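Local coordinates for protein major centromere autoantigen B (PDB 1HLV) that binds the CENP-B box of human centromeric DNA through two helix-turn-helix domains and kinks the bound duplex, at residues Q18-N23 / T44-K49; L53-K58 / K67-S72. All coordinates share one frame; numbering follows the deposited sequence.

Interaction 1. Residues Q18-N23 / T44-K49; sequences QEVEEN and TILKNK. With nucleotides of chain A; nucleotides of chain B.
Val20 and Leu46 meet tip to tip in an apolar contact, Val20 CG2 lying 4.0 Å from Leu46 CD2. Leu46 CD1 also reaches Val20 CG1 (4.1 Å). With CG1 anti to the backbone N (chi1 173°), Val20 spreads its two methyls across the leucine end. Lys28 of helix 28-35 touches both side chains.

Glu21 and Lys49 approach from opposite directions, Glu21 OE2 coming nearest to the methylene Lys49 CD (3.7 Å). The bend at chi3 (-55°) sets the course of CE and NZ beyond it. Lys49 NZ is then 4.1 Å from Glu21 OE2: opposite charges too far apart for a salt bridge, which probably still attract each other. Asn23 ND2 donates to Glu19 O (2.9 Å) on a lone pair of the carbonyl, tying its side chain back to the backbone four residues earlier. Glu19 also forms a salt bridge with Arg34.

On the DNA, Thr44 CG2 packs 3.3 Å from C5 of DC15 of chain B, at the major-groove edge of the base, and Lys47 CD lies 3.4 Å from OP2 of DT5 of chain A. Through Val20 and Leu46, helix 10-22 packs against 39-47, by its base contact the probable recognition helix of a helix-turn-helix whose first helix is 28-35.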
loop_
_atom_site.group_PDB
_atom_site.type_symbol
_atom_site.label_atom_id
_atom_site.label_comp_id
_atom_site.label_asym_id
_atom_site.label_seq_id
_atom_site.Cartn_x
_atom_site.Cartn_y
_atom_site.Cartn_z
ATOM N N GLN C 18 5.805 -2.874 -16.255
ATOM C CA GLN C 18 7.093 -2.534 -16.837
ATOM C C GLN C 18 7.371 -3.387 -18.072
ATOM O O GLN C 18 7.973 -2.921 -19.042
ATOM C CB GLN C 18 8.195 -2.751 -15.803
ATOM C CG GLN C 18 9.588 -2.476 -16.321
ATOM C CD GLN C 18 10.673 -2.921 -15.358
ATOM O OE1 GLN C 18 11.865 -2.815 -15.660
ATOM N NE2 GLN C 18 10.268 -3.427 -14.191
ATOM N N GLU C 19 6.931 -4.638 -18.034
ATOM C CA GLU C 19 7.143 -5.540 -19.155
ATOM C C GLU C 19 6.438 -5.021 -20.407
ATOM O O GLU C 19 7.001 -5.046 -21.503
ATOM C CB GLU C 19 6.623 -6.941 -18.821
ATOM C CG GLU C 19 6.930 -7.981 -19.885
ATOM C CD GLU C 19 8.389 -8.414 -19.877
ATOM O OE1 GLU C 19 9.234 -7.666 -19.341
ATOM O OE2 GLU C 19 8.690 -9.500 -20.416
ATOM N N VAL C 20 5.208 -4.550 -20.241
ATOM C CA VAL C 20 4.434 -4.045 -21.362
ATOM C C VAL C 20 5.004 -2.761 -21.956
ATOM O O VAL C 20 4.964 -2.573 -23.167
ATOM C CB VAL C 20 2.963 -3.812 -20.959
ATOM C CG1 VAL C 20 2.211 -3.116 -22.085
ATOM C CG2 VAL C 20 2.304 -5.145 -20.634
ATOM N N GLU C 21 5.544 -1.886 -21.115
ATOM C CA GLU C 21 6.108 -0.631 -21.599
ATOM C C GLU C 21 7.461 -0.802 -22.297
ATOM O O GLU C 21 7.845 0.027 -23.121
ATOM C CB GLU C 21 6.239 0.363 -20.444
ATOM C CG GLU C 21 4.930 0.566 -19.695
ATOM C CD GLU C 21 5.009 1.657 -18.638
ATOM O OE1 GLU C 21 6.031 1.715 -17.914
ATOM O OE2 GLU C 21 4.038 2.446 -18.526
ATOM N N GLU C 22 8.174 -1.878 -21.978
ATOM C CA GLU C 22 9.476 -2.131 -22.588
ATOM C C GLU C 22 9.374 -3.050 -23.804
ATOM O O GLU C 22 10.354 -3.262 -24.512
ATOM C CB GLU C 22 10.429 -2.755 -21.569
ATOM C CG GLU C 22 10.586 -1.950 -20.301
ATOM C CD GLU C 22 11.520 -2.613 -19.310
ATOM O OE1 GLU C 22 11.472 -3.859 -19.196
ATOM O OE2 GLU C 22 12.289 -1.893 -18.635
ATOM N N ASN C 23 8.188 -3.597 -24.041
ATOM C CA ASN C 23 7.976 -4.499 -25.166
ATOM C C ASN C 23 6.676 -4.158 -25.881
ATOM O O ASN C 23 5.791 -5.005 -26.029
ATOM C CB ASN C 23 7.924 -5.943 -24.668
ATOM C CG ASN C 23 9.233 -6.393 -24.052
ATOM O OD1 ASN C 23 10.027 -7.080 -24.694
ATOM N ND2 ASN C 23 9.471 -5.998 -22.803
ATOM N N THR C 44 -6.841 -5.195 -16.897
ATOM C CA THR C 44 -7.209 -4.446 -15.712
ATOM C C THR C 44 -5.973 -3.924 -14.976
ATOM O O THR C 44 -6.013 -2.837 -14.403
ATOM C CB THR C 44 -8.158 -5.263 -14.796
ATOM O OG1 THR C 44 -7.887 -4.960 -13.424
ATOM C CG2 THR C 44 -8.021 -6.728 -15.053
ATOM N N ILE C 45 -4.866 -4.663 -15.019
ATOM C CA ILE C 45 -3.638 -4.182 -14.387
ATOM C C ILE C 45 -3.162 -2.925 -15.128
ATOM O O ILE C 45 -2.813 -1.910 -14.511
ATOM C CB ILE C 45 -2.507 -5.228 -14.451
ATOM C CG1 ILE C 45 -2.801 -6.382 -13.482
ATOM C CG2 ILE C 45 -1.169 -4.566 -14.139
ATOM C CD1 ILE C 45 -1.728 -7.471 -13.471
ATOM N N LEU C 46 -3.138 -3.003 -16.458
ATOM C CA LEU C 46 -2.717 -1.870 -17.270
ATOM C C LEU C 46 -3.632 -0.670 -17.056
ATOM O O LEU C 46 -3.158 0.464 -17.005
ATOM C CB LEU C 46 -2.688 -2.248 -18.754
ATOM C CG LEU C 46 -1.583 -3.226 -19.160
ATOM C CD1 LEU C 46 -1.610 -3.417 -20.668
ATOM C CD2 LEU C 46 -0.227 -2.697 -18.725
ATOM N N LYS C 47 -4.936 -0.900 -16.926
ATOM C CA LYS C 47 -5.821 0.229 -16.704
ATOM C C LYS C 47 -5.589 0.893 -15.340
ATOM O O LYS C 47 -5.800 2.096 -15.192
ATOM C CB LYS C 47 -7.291 -0.171 -16.825
ATOM C CG LYS C 47 -8.180 1.064 -16.782
ATOM C CD LYS C 47 -9.593 0.827 -17.277
ATOM C CE LYS C 47 -10.341 2.161 -17.410
ATOM N NZ LYS C 47 -11.758 2.013 -17.899
ATOM N N ASN C 48 -5.158 0.117 -14.348
ATOM C CA ASN C 48 -4.900 0.655 -13.014
ATOM C C ASN C 48 -3.435 1.025 -12.858
ATOM O O ASN C 48 -2.960 1.292 -11.760
ATOM C CB ASN C 48 -5.292 -0.362 -11.942
ATOM C CG ASN C 48 -6.775 -0.679 -11.961
ATOM O OD1 ASN C 48 -7.608 0.223 -12.030
ATOM N ND2 ASN C 48 -7.113 -1.967 -11.890
ATOM N N LYS C 49 -2.731 1.029 -13.979
ATOM C CA LYS C 49 -1.317 1.357 -14.051
ATOM C C LYS C 49 -0.823 2.399 -13.040
ATOM O O LYS C 49 0.101 2.137 -12.266
ATOM C CB LYS C 49 -1.012 1.843 -15.474
ATOM C CG LYS C 49 0.445 2.103 -15.776
ATOM C CD LYS C 49 0.599 2.750 -17.147
ATOM C CE LYS C 49 -0.070 1.928 -18.242
ATOM N NZ LYS C 49 0.073 2.558 -19.593
ATOM P P DT A 5 -10.101 -0.599 -20.937
ATOM O OP1 DT A 5 -9.946 0.864 -21.170
ATOM O OP2 DT A 5 -9.244 -1.271 -19.925
ATOM O "O5'" DT A 5 -11.633 -0.896 -20.633
ATOM C "C5'" DT A 5 -12.604 -0.639 -21.634
ATOM C "C4'" DT A 5 -13.952 -1.181 -21.228
ATOM O "O4'" DT A 5 -13.993 -2.623 -21.335
ATOM C "C3'" DT A 5 -14.414 -0.841 -19.813
ATOM O "O3'" DT A 5 -15.793 -0.469 -19.889
ATOM C "C2'" DT A 5 -14.237 -2.154 -19.061
ATOM C "C1'" DT A 5 -14.531 -3.178 -20.146
ATOM N N1 DT A 5 -13.941 -4.522 -19.982
ATOM C C2 DT A 5 -14.775 -5.606 -20.128
ATOM O O2 DT A 5 -15.985 -5.502 -20.273
ATOM N N3 DT A 5 -14.143 -6.826 -20.091
ATOM C C4 DT A 5 -12.792 -7.059 -19.900
ATOM O O4 DT A 5 -12.355 -8.206 -19.935
ATOM C C5 DT A 5 -11.987 -5.883 -19.684
ATOM C C7 DT A 5 -10.525 -6.050 -19.413
ATOM C C6 DT A 5 -12.591 -4.686 -19.735
ATOM P P DC B 15 -7.014 -14.023 -11.763
ATOM O OP1 DC B 15 -6.810 -15.350 -11.126
ATOM O OP2 DC B 15 -5.888 -13.379 -12.490
ATOM O "O5'" DC B 15 -8.289 -14.134 -12.708
ATOM C "C5'" DC B 15 -9.450 -14.827 -12.263
ATOM C "C4'" DC B 15 -10.585 -14.639 -13.244
ATOM O "O4'" DC B 15 -11.154 -13.310 -13.144
ATOM C "C3'" DC B 15 -10.212 -14.821 -14.715
ATOM O "O3'" DC B 15 -11.322 -15.428 -15.376
ATOM C "C2'" DC B 15 -10.087 -13.388 -15.207
ATOM C "C1'" DC B 15 -11.225 -12.740 -14.442
ATOM N N1 DC B 15 -11.205 -11.272 -14.304
ATOM C C2 DC B 15 -12.391 -10.629 -13.927
ATOM O O2 DC B 15 -13.406 -11.315 -13.735
ATOM N N3 DC B 15 -12.402 -9.284 -13.778
ATOM C C4 DC B 15 -11.285 -8.580 -13.991
ATOM N N4 DC B 15 -11.336 -7.252 -13.813
ATOM C C5 DC B 15 -10.062 -9.207 -14.388
ATOM C C6 DC B 15 -10.069 -10.544 -14.530
#

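Interaction 2. Residues L53-K58 / K67-S72; sequences LASERK and KTNKLS. With nucleotides of chain A; nucleotides of chain B.
Ser55 and Lys58 of helix 49-59 face Asn69 and Leu71 in the linker that joins the two helix-turn-helix domains and runs along the DNA. At its start, the backbone N atoms of Lys67 and Thr68 both donate to OP1 of DA13 of chain A, the first almost straight (2.8 Å, 177°). Asn69 turns to the other strand: its N donates to OP1 of DA13 of chain B (3.2 Å). The bond to its CB is directed toward the helix, setting Asn69 CB 3.5 Å from Ser55 OG, beside Phe10. Asn69 CG, anti to the backbone N (chi1 -173°), lies 3.4 Å from Ser55 OG. The extended Lys58 crosses this side chain at about a right angle.

Lys70 leaves the backbone away from the helix, and its chain, bent at chi2 and chi4, enters the minor groove. There CE lies 3.1 Å from O4' of DA14 of chain A, with N3 of DA13 as second neighbour, and NZ hydrogen-bonds to a thymine O2. A water bridges Lys70 O (3.1 Å) to Lys58 NZ (2.8 Å). Leu71 CD2 comes up to the same ammonium group. Ser72 OG hydrogen-bonds to Tyr74 N and to a phosphate, while Ser72 CB packs 3.5 Å from O3' of DA14 of chain A.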
loop_
_atom_site.group_PDB
_atom_site.type_symbol
_atom_site.label_atom_id
_atom_site.label_comp_id
_atom_site.label_asym_id
_atom_site.label_seq_id
_atom_site.Cartn_x
_atom_site.Cartn_y
_atom_site.Cartn_z
ATOM N N LEU C 53 1.353 1.759 -9.519
ATOM C CA LEU C 53 2.694 2.293 -9.300
ATOM C C LEU C 53 2.731 3.213 -8.076
ATOM O O LEU C 53 3.758 3.320 -7.400
ATOM C CB LEU C 53 3.187 3.039 -10.546
ATOM C CG LEU C 53 3.495 2.132 -11.751
ATOM C CD1 LEU C 53 3.872 2.972 -12.966
ATOM C CD2 LEU C 53 4.623 1.172 -11.392
ATOM N N ALA C 54 1.614 3.874 -7.792
ATOM C CA ALA C 54 1.537 4.754 -6.631
ATOM C C ALA C 54 1.560 3.884 -5.363
ATOM O O ALA C 54 2.238 4.202 -4.380
ATOM C CB ALA C 54 0.254 5.591 -6.680
ATOM N N SER C 55 0.821 2.780 -5.394
ATOM C CA SER C 55 0.792 1.882 -4.250
ATOM C C SER C 55 2.173 1.288 -3.994
ATOM O O SER C 55 2.645 1.266 -2.857
ATOM C CB SER C 55 -0.232 0.778 -4.473
ATOM O OG SER C 55 -1.533 1.326 -4.429
ATOM N N GLU C 56 2.832 0.820 -5.047
ATOM C CA GLU C 56 4.166 0.259 -4.878
ATOM C C GLU C 56 5.068 1.254 -4.150
ATOM O O GLU C 56 5.835 0.877 -3.271
ATOM C CB GLU C 56 4.778 -0.108 -6.231
ATOM C CG GLU C 56 6.213 -0.607 -6.134
ATOM C CD GLU C 56 6.786 -0.970 -7.487
ATOM O OE1 GLU C 56 6.835 -0.081 -8.366
ATOM O OE2 GLU C 56 7.185 -2.140 -7.678
ATOM N N ARG C 57 4.973 2.527 -4.513
ATOM C CA ARG C 57 5.777 3.560 -3.864
ATOM C C ARG C 57 5.349 3.717 -2.408
ATOM O O ARG C 57 6.181 3.790 -1.506
ATOM C CB ARG C 57 5.623 4.900 -4.597
ATOM C CG ARG C 57 6.540 5.063 -5.797
ATOM C CD ARG C 57 6.395 6.439 -6.457
ATOM N NE ARG C 57 5.487 6.437 -7.611
ATOM C CZ ARG C 57 4.268 6.971 -7.615
ATOM N NH1 ARG C 57 3.788 7.561 -6.526
ATOM N NH2 ARG C 57 3.531 6.925 -8.713
ATOM N N LYS C 58 4.039 3.754 -2.193
ATOM C CA LYS C 58 3.467 3.909 -0.869
ATOM C C LYS C 58 3.889 2.818 0.111
ATOM O O LYS C 58 4.252 3.111 1.254
ATOM C CB LYS C 58 1.947 3.929 -0.972
ATOM C CG LYS C 58 1.226 3.945 0.354
ATOM C CD LYS C 58 -0.252 3.684 0.150
ATOM C CE LYS C 58 -0.994 3.640 1.466
ATOM N NZ LYS C 58 -2.415 3.277 1.270
ATOM N N LYS C 67 -0.668 -6.627 -1.486
ATOM C CA LYS C 67 -1.342 -6.895 -2.753
ATOM C C LYS C 67 -2.493 -5.920 -2.997
ATOM O O LYS C 67 -2.800 -5.561 -4.138
ATOM C CB LYS C 67 -1.876 -8.328 -2.752
ATOM C CG LYS C 67 -0.787 -9.355 -2.529
ATOM C CD LYS C 67 -1.330 -10.755 -2.399
ATOM C CE LYS C 67 -0.187 -11.722 -2.114
ATOM N NZ LYS C 67 -0.676 -13.070 -1.726
ATOM N N THR C 68 -3.102 -5.479 -1.904
ATOM C CA THR C 68 -4.244 -4.583 -1.938
ATOM C C THR C 68 -3.982 -3.205 -1.334
ATOM O O THR C 68 -3.332 -3.072 -0.291
ATOM C CB THR C 68 -5.387 -5.240 -1.185
ATOM O OG1 THR C 68 -5.904 -6.312 -1.980
ATOM C CG2 THR C 68 -6.467 -4.254 -0.861
ATOM N N ASN C 69 -4.495 -2.171 -1.988
ATOM C CA ASN C 69 -4.313 -0.830 -1.456
ATOM C C ASN C 69 -5.479 -0.485 -0.523
ATOM O O ASN C 69 -6.006 0.631 -0.543
ATOM C CB ASN C 69 -4.232 0.208 -2.572
ATOM C CG ASN C 69 -3.874 1.583 -2.044
ATOM O OD1 ASN C 69 -4.150 2.603 -2.683
ATOM N ND2 ASN C 69 -3.253 1.618 -0.863
ATOM N N LYS C 70 -5.882 -1.452 0.293
ATOM C CA LYS C 70 -6.968 -1.233 1.233
ATOM C C LYS C 70 -6.558 -0.169 2.249
ATOM O O LYS C 70 -5.413 -0.127 2.692
ATOM C CB LYS C 70 -7.324 -2.537 1.945
ATOM C CG LYS C 70 -8.471 -2.382 2.925
ATOM C CD LYS C 70 -9.336 -3.623 2.976
ATOM C CE LYS C 70 -10.166 -3.606 4.235
ATOM N NZ LYS C 70 -11.453 -2.901 3.999
ATOM N N LEU C 71 -7.498 0.696 2.600
ATOM C CA LEU C 71 -7.230 1.768 3.547
ATOM C C LEU C 71 -7.930 1.522 4.872
ATOM O O LEU C 71 -8.888 0.748 4.952
ATOM C CB LEU C 71 -7.710 3.116 2.987
ATOM C CG LEU C 71 -7.247 3.546 1.588
ATOM C CD1 LEU C 71 -7.844 4.916 1.268
ATOM C CD2 LEU C 71 -5.712 3.589 1.517
ATOM N N SER C 72 -7.432 2.187 5.908
ATOM C CA SER C 72 -8.015 2.088 7.236
ATOM C C SER C 72 -9.072 3.169 7.284
ATOM O O SER C 72 -8.902 4.216 6.667
ATOM C CB SER C 72 -6.957 2.370 8.301
ATOM O OG SER C 72 -7.539 2.915 9.478
ATOM P P DA A 13 -2.977 -7.832 1.593
ATOM O OP1 DA A 13 -2.203 -6.771 0.892
ATOM O OP2 DA A 13 -2.269 -8.947 2.272
ATOM O "O5'" DA A 13 -3.931 -7.147 2.661
ATOM C "C5'" DA A 13 -4.727 -6.038 2.296
ATOM C "C4'" DA A 13 -5.584 -5.610 3.462
ATOM O "O4'" DA A 13 -6.718 -6.497 3.623
ATOM C "C3'" DA A 13 -4.882 -5.562 4.825
ATOM O "O3'" DA A 13 -5.392 -4.428 5.509
ATOM C "C2'" DA A 13 -5.419 -6.796 5.527
ATOM C "C1'" DA A 13 -6.843 -6.783 5.004
ATOM N N9 DA A 13 -7.621 -8.011 5.161
ATOM C C8 DA A 13 -7.210 -9.320 5.087
ATOM N N7 DA A 13 -8.171 -10.189 5.313
ATOM C C5 DA A 13 -9.287 -9.396 5.552
ATOM C C6 DA A 13 -10.622 -9.709 5.870
ATOM N N6 DA A 13 -11.072 -10.955 6.046
ATOM N N1 DA A 13 -11.489 -8.685 6.017
ATOM C C2 DA A 13 -11.030 -7.434 5.878
ATOM N N3 DA A 13 -9.797 -7.015 5.604
ATOM C C4 DA A 13 -8.966 -8.056 5.447
ATOM P P DA A 14 -4.549 -3.729 6.677
ATOM O OP1 DA A 14 -3.598 -2.754 6.089
ATOM O OP2 DA A 14 -4.051 -4.778 7.602
ATOM O "O5'" DA A 14 -5.693 -2.894 7.405
ATOM C "C5'" DA A 14 -6.581 -2.098 6.619
ATOM C "C4'" DA A 14 -7.929 -1.980 7.285
ATOM O "O4'" DA A 14 -8.745 -3.137 6.967
ATOM C "C3'" DA A 14 -7.823 -1.922 8.800
ATOM O "O3'" DA A 14 -8.178 -0.686 9.369
ATOM C "C2'" DA A 14 -8.786 -2.969 9.319
ATOM C "C1'" DA A 14 -9.441 -3.611 8.113
ATOM N N9 DA A 14 -9.191 -5.050 8.219
ATOM C C8 DA A 14 -8.005 -5.684 7.947
ATOM N N7 DA A 14 -8.028 -6.971 8.181
ATOM C C5 DA A 14 -9.319 -7.208 8.620
ATOM C C6 DA A 14 -9.979 -8.384 9.011
ATOM N N6 DA A 14 -9.407 -9.590 9.003
ATOM N N1 DA A 14 -11.265 -8.280 9.406
ATOM C C2 DA A 14 -11.840 -7.073 9.394
ATOM N N3 DA A 14 -11.328 -5.895 9.034
ATOM C C4 DA A 14 -10.049 -6.034 8.650
ATOM P P DA B 13 -6.770 -2.235 -5.242
ATOM O OP1 DA B 13 -5.298 -2.233 -5.068
ATOM O OP2 DA B 13 -7.421 -1.108 -5.957
ATOM O "O5'" DA B 13 -7.207 -3.605 -5.920
ATOM C "C5'" DA B 13 -6.712 -4.846 -5.431
ATOM C "C4'" DA B 13 -7.218 -5.988 -6.283
ATOM O "O4'" DA B 13 -8.650 -6.147 -6.138
ATOM C "C3'" DA B 13 -6.972 -5.867 -7.789
ATOM O "O3'" DA B 13 -6.867 -7.195 -8.290
ATOM C "C2'" DA B 13 -8.286 -5.307 -8.293
ATOM C "C1'" DA B 13 -9.259 -6.084 -7.427
ATOM N N9 DA B 13 -10.582 -5.487 -7.272
ATOM C C8 DA B 13 -10.930 -4.155 -7.251
ATOM N N7 DA B 13 -12.218 -3.946 -7.090
ATOM C C5 DA B 13 -12.752 -5.227 -7.006
ATOM C C6 DA B 13 -14.070 -5.694 -6.836
ATOM N N6 DA B 13 -15.134 -4.883 -6.720
ATOM N N1 DA B 13 -14.261 -7.039 -6.791
ATOM C C2 DA B 13 -13.192 -7.841 -6.909
ATOM N N3 DA B 13 -11.904 -7.517 -7.071
ATOM C C4 DA B 13 -11.753 -6.184 -7.112
HETATM O O HOH W 1 -3.513 2.101 3.621
#

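Interaction 1 and interaction 2 lie in series along the chain, their centres about 17 Å apart, and make no touch beyond the adjoining sequence of segments 44-49 and 53-58 on the successive helices 39-47 and 49-59. Helix 10-22 bridges them: its end forms one side of interaction 1, whereas Phe10 at its start touches Ser55 and Asn69 of interaction 2. In each contact the second segment reaches both DNA strands, but differently. Segment 44-49 presents side chains to the major groove and backbone; segment 67-72 uses backbone N-H groups on phosphates and a lysine in the minor groove, leading on to the second helix-turn-helix domain.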